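Long-range contact in exotoxin type A (Streptococcus pyogenes phage T12, PDB 1FNU), which probably acts as a secreted superantigen toxin of the staphylococcal and streptococcal exotoxin family, known as the scarlet fever toxin: residues Q8-I21 and W183-Y197. Residues are numbered along the deposited sequence; the frame is centred on the assembly and turned at random.
Sequences QLHRSSLVKNLQNI and WFDFFPEPEFTQSKY
His10 and Asp185 meet where the N-terminal segment 8-21 runs along the loop leaving edge strand 182-185 of the beta-grasp domain. Asp185 suits the strand end because its two oxygens divide the work: OD2 accepts His10 N through its syn lone pair (3.0 Å), while OD1 accepts Phe187 N in an Asx turn. His10 donates its ND1-H to Phe187 O (ND1 to O 2.6 Å), with the oxygen close to the ring plane, so the bond helps fix the ring's rotation. Further on, backbone Lys16 N bonds almost straight to Pro190 O (172°), and one water links Arg11 O to Pro188 O.

Apolar contacts begin at Ser12 and continue past the Lys16-Pro190 bond to Ile21 in helix 19-26. Ser12, small enough to approach closely, lays CB over one Phe187 face and turns OG to Tyr167 O. Phe192 CB is not aimed at 8-21, but chi1 of 69° swings the ring in, its edge nearing Lys16 O and Asn17 O and CE1 meeting Val15 CG1 at 3.4 Å. Pro188's compact, rigid ring offers CG to Val15 and the Phe192 face, CD to Ile21 CG1. Ile21 works through its longer branch: CD1 meets Phe192 CE2 and lies over the Tyr197 ring, 4.1 Å from its centroid.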
ATOM      1  N   GLN A   8       4.091  20.760  25.918  1.00 36.91           N
ATOM      2  CA  GLN A   8       4.323  20.592  24.483  1.00 36.18           C
ATOM      3  C   GLN A   8       5.146  19.352  24.172  1.00 35.40           C
ATOM      4  O   GLN A   8       5.161  18.925  23.047  1.00 35.45           O
ATOM      5  CB  GLN A   8       5.053  21.818  23.890  1.00 36.53           C
ATOM      6  CG  GLN A   8       4.200  23.112  23.877  1.00 37.05           C
ATOM      7  CD  GLN A   8       4.884  24.383  23.303  1.00 37.23           C
ATOM      8  OE1 GLN A   8       4.231  25.434  23.191  1.00 37.42           O
ATOM      9  NE2 GLN A   8       6.173  24.300  22.964  1.00 37.45           N
ATOM     10  N   LEU A   9       5.863  18.806  25.151  1.00 34.39           N
ATOM     11  CA  LEU A   9       6.656  17.613  24.953  1.00 33.38           C
ATOM     12  C   LEU A   9       5.833  16.328  24.997  1.00 32.67           C
ATOM     13  O   LEU A   9       4.915  16.178  25.775  1.00 32.53           O
ATOM     14  CB  LEU A   9       7.791  17.563  25.988  1.00 33.43           C
ATOM     15  CG  LEU A   9       8.707  18.820  25.834  1.00 33.34           C
ATOM     16  CD1 LEU A   9       9.620  19.033  27.035  1.00 33.28           C
ATOM     17  CD2 LEU A   9       9.498  18.708  24.513  1.00 33.31           C
ATOM     18  N   HIS A  10       6.175  15.411  24.111  1.00 31.84           N
ATOM     19  CA  HIS A  10       5.510  14.098  24.028  1.00 30.93           C
ATOM     20  C   HIS A  10       6.105  13.200  25.114  1.00 30.21           C
ATOM     21  O   HIS A  10       7.319  13.080  25.237  1.00 30.08           O
ATOM     22  CB  HIS A  10       5.757  13.469  22.635  1.00 30.96           C
ATOM     23  CG  HIS A  10       5.149  14.227  21.494  1.00 31.07           C
ATOM     24  ND1 HIS A  10       5.559  14.053  20.187  1.00 31.20           N
ATOM     25  CD2 HIS A  10       4.071  15.049  21.434  1.00 31.24           C
ATOM     26  CE1 HIS A  10       4.762  14.730  19.369  1.00 31.19           C
ATOM     27  NE2 HIS A  10       3.848  15.343  20.100  1.00 31.33           N
ATOM     28  N   ARG A  11       5.236  12.570  25.898  1.00 29.45           N
ATOM     29  CA  ARG A  11       5.672  11.680  26.980  1.00 28.69           C
ATOM     30  C   ARG A  11       5.882  10.311  26.367  1.00 28.01           C
ATOM     31  O   ARG A  11       4.966   9.780  25.695  1.00 27.98           O
ATOM     32  CB  ARG A  11       4.584  11.624  28.087  1.00 28.88           C
ATOM     33  CG  ARG A  11       4.351  12.961  28.986  1.00 29.13           C
ATOM     34  CD  ARG A  11       3.006  12.855  29.847  1.00 29.25           C
ATOM     35  NE  ARG A  11       3.020  11.477  30.356  1.00 29.52           N
ATOM     36  CZ  ARG A  11       1.983  10.720  30.757  1.00 29.51           C
ATOM     37  NH1 ARG A  11       0.714  11.146  30.756  1.00 29.48           N
ATOM     38  NH2 ARG A  11       2.253   9.464  31.083  1.00 29.51           N
ATOM     39  N   SER A  12       7.069   9.745  26.562  1.00 27.33           N
ATOM     40  CA  SER A  12       7.390   8.403  25.999  1.00 26.72           C
ATOM     41  C   SER A  12       6.528   7.256  26.550  1.00 26.20           C
ATOM     42  O   SER A  12       6.316   6.264  25.870  1.00 25.99           O
ATOM     43  CB  SER A  12       8.861   8.005  26.263  1.00 26.73           C
ATOM     44  OG  SER A  12       9.097   7.720  27.657  1.00 26.82           O
ATOM     45  N   SER A  13       6.053   7.406  27.788  1.00 25.64           N
ATOM     46  CA  SER A  13       5.285   6.321  28.433  1.00 25.15           C
ATOM     47  C   SER A  13       3.876   6.138  27.862  1.00 24.73           C
ATOM     48  O   SER A  13       3.267   5.168  28.157  1.00 24.78           O
ATOM     49  CB  SER A  13       5.264   6.509  29.958  1.00 25.07           C
ATOM     50  OG  SER A  13       4.658   7.727  30.288  1.00 25.10           O
ATOM     51  N   LEU A  14       3.417   7.064  27.019  1.00 24.28           N
ATOM     52  CA  LEU A  14       2.135   6.972  26.346  1.00 23.79           C
ATOM     53  C   LEU A  14       2.316   6.248  24.980  1.00 23.54           C
ATOM     54  O   LEU A  14       1.388   5.585  24.475  1.00 23.49           O
ATOM     55  CB  LEU A  14       1.561   8.367  26.063  1.00 23.89           C
ATOM     56  CG  LEU A  14       1.065   9.259  27.233  1.00 23.96           C
ATOM     57  CD1 LEU A  14       0.638  10.683  26.811  1.00 23.85           C
ATOM     58  CD2 LEU A  14      -0.088   8.562  27.926  1.00 24.02           C
ATOM     59  N   VAL A  15       3.519   6.331  24.405  1.00 23.04           N
ATOM     60  CA  VAL A  15       3.795   5.711  23.106  1.00 22.47           C
ATOM     61  C   VAL A  15       3.584   4.176  22.992  1.00 22.25           C
ATOM     62  O   VAL A  15       4.103   3.368  23.745  1.00 21.97           O
ATOM     63  CB  VAL A  15       5.245   6.057  22.643  1.00 22.46           C
ATOM     64  CG1 VAL A  15       5.473   5.593  21.181  1.00 22.42           C
ATOM     65  CG2 VAL A  15       5.499   7.567  22.771  1.00 22.18           C
ATOM     66  N   LYS A  16       2.837   3.801  21.968  1.00 21.89           N
ATOM     67  CA  LYS A  16       2.643   2.399  21.640  1.00 21.39           C
ATOM     68  C   LYS A  16       3.723   2.059  20.573  1.00 20.96           C
ATOM     69  O   LYS A  16       3.906   2.749  19.565  1.00 20.78           O
ATOM     70  CB  LYS A  16       1.181   2.181  21.130  1.00 21.81           C
ATOM     71  CG  LYS A  16       0.956   1.003  20.211  1.00 22.30           C
ATOM     72  CD  LYS A  16      -0.456   0.300  20.374  1.00 23.07           C
ATOM     73  CE  LYS A  16      -1.755   1.147  20.221  1.00 23.35           C
ATOM     74  NZ  LYS A  16      -2.194   1.401  18.700  1.00 23.82           N
ATOM     75  N   ASN A  17       4.501   1.023  20.837  1.00 20.48           N
ATOM     76  CA  ASN A  17       5.531   0.612  19.898  1.00 20.12           C
ATOM     77  C   ASN A  17       6.737   1.550  19.797  1.00 19.78           C
ATOM     78  O   ASN A  17       7.181   1.902  18.674  1.00 19.78           O
ATOM     79  CB  ASN A  17       4.949   0.383  18.465  1.00 20.13           C
ATOM     80  CG  ASN A  17       3.993  -0.868  18.376  1.00 20.14           C
ATOM     81  OD1 ASN A  17       4.216  -1.928  19.009  1.00 20.10           O
ATOM     82  ND2 ASN A  17       2.954  -0.736  17.575  1.00 20.07           N
ATOM     83  N   LEU A  18       7.243   1.986  20.948  1.00 19.28           N
ATOM     84  CA  LEU A  18       8.368   2.880  20.950  1.00 18.90           C
ATOM     85  C   LEU A  18       9.575   2.204  20.345  1.00 18.50           C
ATOM     86  O   LEU A  18      10.479   2.901  19.900  1.00 18.55           O
ATOM     87  CB  LEU A  18       8.684   3.363  22.384  1.00 18.84           C
ATOM     88  CG  LEU A  18       9.738   4.449  22.571  1.00 18.91           C
ATOM     89  CD1 LEU A  18       9.422   5.706  21.756  1.00 18.56           C
ATOM     90  CD2 LEU A  18       9.743   4.863  24.086  1.00 18.87           C
ATOM     91  N   GLN A  19       9.624   0.875  20.344  1.00 17.92           N
ATOM     92  CA  GLN A  19      10.722   0.168  19.755  1.00 17.69           C
ATOM     93  C   GLN A  19      10.999   0.666  18.293  1.00 17.56           C
ATOM     94  O   GLN A  19      12.142   0.603  17.854  1.00 17.32           O
ATOM     95  CB  GLN A  19      10.473  -1.368  19.741  1.00 17.95           C
ATOM     96  CG  GLN A  19       9.402  -1.773  18.697  1.00 17.93           C
ATOM     97  CD  GLN A  19       8.038  -1.866  19.335  1.00 18.12           C
ATOM     98  OE1 GLN A  19       7.824  -1.375  20.453  1.00 17.81           O
ATOM     99  NE2 GLN A  19       7.099  -2.505  18.641  1.00 18.30           N
ATOM    100  N   ASN A  20       9.949   1.127  17.588  1.00 17.47           N
ATOM    101  CA  ASN A  20      10.068   1.624  16.192  1.00 17.59           C
ATOM    102  C   ASN A  20      10.859   2.948  16.082  1.00 17.56           C
ATOM    103  O   ASN A  20      11.318   3.259  14.996  1.00 17.71           O
ATOM    104  CB  ASN A  20       8.680   1.742  15.483  1.00 17.25           C
ATOM    105  CG  ASN A  20       8.035   0.354  15.287  1.00 17.39           C
ATOM    106  OD1 ASN A  20       8.742  -0.631  15.283  1.00 17.50           O
ATOM    107  ND2 ASN A  20       6.721   0.290  15.141  1.00 16.99           N
ATOM    108  N   ILE A  21      11.022   3.685  17.199  1.00 17.55           N
ATOM    109  CA  ILE A  21      11.908   4.881  17.228  1.00 17.61           C
ATOM    110  C   ILE A  21      13.292   4.248  17.533  1.00 17.55           C
ATOM    111  O   ILE A  21      14.283   4.569  16.892  1.00 17.41           O
ATOM    112  CB  ILE A  21      11.511   5.850  18.330  1.00 17.73           C
ATOM    113  CG1 ILE A  21      10.108   6.383  18.073  1.00 17.66           C
ATOM    114  CG2 ILE A  21      12.541   7.041  18.438  1.00 17.37           C
ATOM    115  CD1 ILE A  21       9.949   7.206  16.752  1.00 17.65           C
ATOM    116  N   TRP A 183      14.135  23.011  17.671  1.00 26.83           N
ATOM    117  CA  TRP A 183      14.348  21.820  18.431  1.00 26.13           C
ATOM    118  C   TRP A 183      13.509  20.704  17.883  1.00 25.44           C
ATOM    119  O   TRP A 183      12.609  20.972  17.085  1.00 25.36           O
ATOM    120  CB  TRP A 183      14.059  22.071  19.930  1.00 26.22           C
ATOM    121  CG  TRP A 183      12.736  22.621  20.175  1.00 26.24           C
ATOM    122  CD1 TRP A 183      12.383  23.936  20.298  1.00 26.36           C
ATOM    123  CD2 TRP A 183      11.528  21.864  20.323  1.00 26.37           C
ATOM    124  NE1 TRP A 183      11.020  24.045  20.525  1.00 26.29           N
ATOM    125  CE2 TRP A 183      10.476  22.783  20.540  1.00 26.30           C
ATOM    126  CE3 TRP A 183      11.232  20.485  20.295  1.00 26.29           C
ATOM    127  CZ2 TRP A 183       9.134  22.371  20.728  1.00 26.38           C
ATOM    128  CZ3 TRP A 183       9.882  20.075  20.486  1.00 26.40           C
ATOM    129  CH2 TRP A 183       8.860  21.015  20.699  1.00 26.30           C
ATOM    130  N   PHE A 184      13.881  19.467  18.235  1.00 24.59           N
ATOM    131  CA  PHE A 184      13.155  18.271  17.788  1.00 23.73           C
ATOM    132  C   PHE A 184      12.764  17.468  19.050  1.00 23.32           C
ATOM    133  O   PHE A 184      13.597  17.291  19.953  1.00 23.23           O
ATOM    134  CB  PHE A 184      14.045  17.336  16.938  1.00 23.32           C
ATOM    135  CG  PHE A 184      14.642  17.961  15.706  1.00 22.84           C
ATOM    136  CD1 PHE A 184      13.948  18.845  14.950  1.00 22.43           C
ATOM    137  CD2 PHE A 184      15.920  17.596  15.301  1.00 22.74           C
ATOM    138  CE1 PHE A 184      14.528  19.379  13.791  1.00 22.39           C
ATOM    139  CE2 PHE A 184      16.482  18.149  14.112  1.00 22.59           C
ATOM    140  CZ  PHE A 184      15.771  19.018  13.404  1.00 22.40           C
ATOM    141  N   ASP A 185      11.510  16.993  19.098  1.00 22.82           N
ATOM    142  CA  ASP A 185      11.009  16.127  20.179  1.00 22.28           C
ATOM    143  C   ASP A 185      11.578  14.693  20.009  1.00 21.97           C
ATOM    144  O   ASP A 185      11.402  14.086  18.942  1.00 21.88           O
ATOM    145  CB  ASP A 185       9.494  16.058  20.111  1.00 22.36           C
ATOM    146  CG  ASP A 185       8.911  15.610  21.388  1.00 22.37           C
ATOM    147  OD1 ASP A 185       9.578  14.736  22.015  1.00 22.52           O
ATOM    148  OD2 ASP A 185       7.825  16.104  21.759  1.00 22.41           O
ATOM    149  N   PHE A 186      12.283  14.165  21.005  1.00 21.61           N
ATOM    150  CA  PHE A 186      12.805  12.814  20.903  1.00 21.32           C
ATOM    151  C   PHE A 186      11.693  11.770  20.829  1.00 21.02           C
ATOM    152  O   PHE A 186      11.944  10.645  20.454  1.00 20.97           O
ATOM    153  CB  PHE A 186      13.731  12.436  22.065  1.00 21.37           C
ATOM    154  CG  PHE A 186      15.127  13.068  22.014  1.00 21.59           C
ATOM    155  CD1 PHE A 186      15.617  13.660  20.862  1.00 21.68           C
ATOM    156  CD2 PHE A 186      15.988  12.939  23.100  1.00 21.72           C
ATOM    157  CE1 PHE A 186      16.931  14.111  20.752  1.00 21.61           C
ATOM    158  CE2 PHE A 186      17.350  13.392  23.018  1.00 21.90           C
ATOM    159  CZ  PHE A 186      17.815  13.985  21.820  1.00 21.73           C
ATOM    160  N   PHE A 187      10.476  12.155  21.186  1.00 20.78           N
ATOM    161  CA  PHE A 187       9.375  11.216  21.215  1.00 20.67           C
ATOM    162  C   PHE A 187       8.201  11.574  20.316  1.00 20.52           C
ATOM    163  O   PHE A 187       7.817  12.730  20.196  1.00 20.61           O
ATOM    164  CB  PHE A 187       8.889  11.041  22.683  1.00 20.52           C
ATOM    165  CG  PHE A 187       9.940  10.509  23.594  1.00 20.58           C
ATOM    166  CD1 PHE A 187      10.422   9.216  23.444  1.00 20.59           C
ATOM    167  CD2 PHE A 187      10.502  11.300  24.556  1.00 20.60           C
ATOM    168  CE1 PHE A 187      11.493   8.698  24.248  1.00 20.71           C
ATOM    169  CE2 PHE A 187      11.590  10.798  25.385  1.00 20.70           C
ATOM    170  CZ  PHE A 187      12.075   9.508  25.218  1.00 20.66           C
ATOM    171  N   PRO A 188       7.590  10.545  19.676  1.00 20.40           N
ATOM    172  CA  PRO A 188       6.452  10.672  18.781  1.00 20.22           C
ATOM    173  C   PRO A 188       5.137  10.798  19.559  1.00 20.20           C
ATOM    174  O   PRO A 188       5.124  10.625  20.783  1.00 20.04           O
ATOM    175  CB  PRO A 188       6.481   9.321  18.035  1.00 20.25           C
ATOM    176  CG  PRO A 188       6.787   8.373  19.145  1.00 20.07           C
ATOM    177  CD  PRO A 188       8.044   9.130  19.704  1.00 20.29           C
ATOM    178  N   GLU A 189       4.028  11.048  18.832  1.00 20.21           N
ATOM    179  CA  GLU A 189       2.698  11.019  19.445  1.00 20.23           C
ATOM    180  C   GLU A 189       2.461   9.508  19.829  1.00 20.04           C
ATOM    181  O   GLU A 189       3.193   8.599  19.359  1.00 19.90           O
ATOM    182  CB  GLU A 189       1.594  11.543  18.511  1.00 20.71           C
ATOM    183  CG  GLU A 189       1.533  10.927  17.178  1.00 21.35           C
ATOM    184  CD  GLU A 189       0.314  11.370  16.403  1.00 21.81           C
ATOM    185  OE1 GLU A 189      -0.294  12.440  16.719  1.00 21.79           O
ATOM    186  OE2 GLU A 189      -0.033  10.610  15.472  1.00 22.43           O
ATOM    187  N   PRO A 190       1.424   9.219  20.663  1.00 19.77           N
ATOM    188  CA  PRO A 190       1.159   7.850  21.105  1.00 19.62           C
ATOM    189  C   PRO A 190       1.042   6.758  20.052  1.00 19.42           C
ATOM    190  O   PRO A 190       1.709   5.748  20.155  1.00 19.51           O
ATOM    191  CB  PRO A 190      -0.071   8.051  22.009  1.00 19.74           C
ATOM    192  CG  PRO A 190       0.138   9.425  22.553  1.00 19.73           C
ATOM    193  CD  PRO A 190       0.391  10.108  21.210  1.00 19.78           C
ATOM    194  N   GLU A 191       0.192   6.954  19.052  1.00 19.27           N
ATOM    195  CA  GLU A 191       0.067   6.010  17.958  1.00 19.07           C
ATOM    196  C   GLU A 191       0.625   6.796  16.756  1.00 18.39           C
ATOM    197  O   GLU A 191       0.094   7.860  16.331  1.00 18.22           O
ATOM    198  CB  GLU A 191      -1.390   5.607  17.777  1.00 19.78           C
ATOM    199  CG  GLU A 191      -1.905   4.939  19.038  1.00 20.95           C
ATOM    200  CD  GLU A 191      -3.122   5.704  19.606  1.00 22.04           C
ATOM    201  OE1 GLU A 191      -4.282   5.620  18.987  1.00 22.13           O
ATOM    202  OE2 GLU A 191      -2.898   6.447  20.655  1.00 22.70           O
ATOM    203  N   PHE A 192       1.710   6.256  16.219  1.00 17.76           N
ATOM    204  CA  PHE A 192       2.439   6.959  15.150  1.00 17.22           C
ATOM    205  C   PHE A 192       2.987   6.030  14.113  1.00 16.95           C
ATOM    206  O   PHE A 192       2.840   4.790  14.216  1.00 16.79           O
ATOM    207  CB  PHE A 192       3.660   7.719  15.775  1.00 17.09           C
ATOM    208  CG  PHE A 192       4.748   6.799  16.285  1.00 16.93           C
ATOM    209  CD1 PHE A 192       4.541   6.015  17.426  1.00 16.55           C
ATOM    210  CD2 PHE A 192       5.958   6.588  15.520  1.00 16.91           C
ATOM    211  CE1 PHE A 192       5.449   5.043  17.826  1.00 16.62           C
ATOM    212  CE2 PHE A 192       6.897   5.593  15.906  1.00 16.74           C
ATOM    213  CZ  PHE A 192       6.649   4.787  17.092  1.00 16.78           C
ATOM    214  N   THR A 193       3.582   6.615  13.075  1.00 16.74           N
ATOM    215  CA  THR A 193       4.311   5.788  12.119  1.00 16.74           C
ATOM    216  C   THR A 193       5.642   6.489  11.968  1.00 16.92           C
ATOM    217  O   THR A 193       5.773   7.750  12.127  1.00 16.74           O
ATOM    218  CB  THR A 193       3.668   5.711  10.660  1.00 16.81           C
ATOM    219  OG1 THR A 193       3.574   7.034  10.135  1.00 16.42           O
ATOM    220  CG2 THR A 193       2.348   5.025  10.673  1.00 16.75           C
ATOM    221  N   GLN A 194       6.632   5.688  11.631  1.00 17.18           N
ATOM    222  CA  GLN A 194       7.992   6.191  11.419  1.00 17.36           C
ATOM    223  C   GLN A 194       8.025   7.299  10.311  1.00 17.50           C
ATOM    224  O   GLN A 194       8.728   8.355  10.418  1.00 17.56           O
ATOM    225  CB  GLN A 194       8.887   4.998  11.041  1.00 17.22           C
ATOM    226  CG  GLN A 194       9.252   4.092  12.187  1.00 17.35           C
ATOM    227  CD  GLN A 194       9.880   2.778  11.674  1.00 17.32           C
ATOM    228  OE1 GLN A 194      10.702   2.103  12.345  1.00 17.51           O
ATOM    229  NE2 GLN A 194       9.480   2.403  10.466  1.00 17.31           N
ATOM    230  N   SER A 195       7.228   7.065   9.279  1.00 17.66           N
ATOM    231  CA  SER A 195       7.136   7.966   8.139  1.00 17.96           C
ATOM    232  C   SER A 195       6.672   9.373   8.570  1.00 18.08           C
ATOM    233  O   SER A 195       7.194  10.370   8.078  1.00 18.27           O
ATOM    234  CB  SER A 195       6.140   7.409   7.110  1.00 18.09           C
ATOM    235  OG  SER A 195       6.013   8.303   6.021  1.00 18.43           O
ATOM    236  N   LYS A 196       5.641   9.427   9.406  1.00 18.02           N
ATOM    237  CA  LYS A 196       5.122  10.698   9.882  1.00 18.10           C
ATOM    238  C   LYS A 196       6.090  11.433  10.863  1.00 17.88           C
ATOM    239  O   LYS A 196       6.341  12.628  10.707  1.00 17.89           O
ATOM    240  CB  LYS A 196       3.737  10.516  10.526  1.00 18.35           C
ATOM    241  CG  LYS A 196       3.874  10.157  12.035  1.00 19.34           C
ATOM    242  CD  LYS A 196       2.590  10.183  13.041  1.00 19.49           C
ATOM    243  CE  LYS A 196       1.738  11.525  12.988  1.00 19.83           C
ATOM    244  NZ  LYS A 196       2.453  12.898  13.355  1.00 20.35           N
ATOM    245  N   TYR A 197       6.700  10.669  11.773  1.00 17.84           N
ATOM    246  CA  TYR A 197       7.630  11.128  12.778  1.00 17.74           C
ATOM    247  C   TYR A 197       8.862  11.739  12.112  1.00 17.94           C
ATOM    248  O   TYR A 197       9.345  12.805  12.543  1.00 17.91           O
ATOM    249  CB  TYR A 197       8.178   9.975  13.645  1.00 17.62           C
ATOM    250  CG  TYR A 197       9.170  10.458  14.692  1.00 17.17           C
ATOM    251  CD1 TYR A 197       8.744  11.274  15.745  1.00 17.03           C
ATOM    252  CD2 TYR A 197      10.553  10.264  14.516  1.00 17.11           C
ATOM    253  CE1 TYR A 197       9.636  11.906  16.568  1.00 16.78           C
ATOM    254  CE2 TYR A 197      11.446  10.887  15.337  1.00 16.88           C
ATOM    255  CZ  TYR A 197      10.981  11.720  16.358  1.00 16.97           C
ATOM    256  OH  TYR A 197      11.890  12.364  17.179  1.00 16.84           O
TER
HETATM  257  O   HOH W   1       6.275  18.017  20.677  1.00 32.62           O
HETATM  258  O   HOH W   2       9.700  14.695  24.891  1.00 18.61           O
HETATM  259  O   HOH W   3       3.473  10.396  23.274  1.00 24.80           O
HETATM  260  O   HOH W   4       2.175   3.541  17.254  1.00 31.39           O
HETATM  261  O   HOH W   5       4.929   2.726  15.140  1.00 21.29           O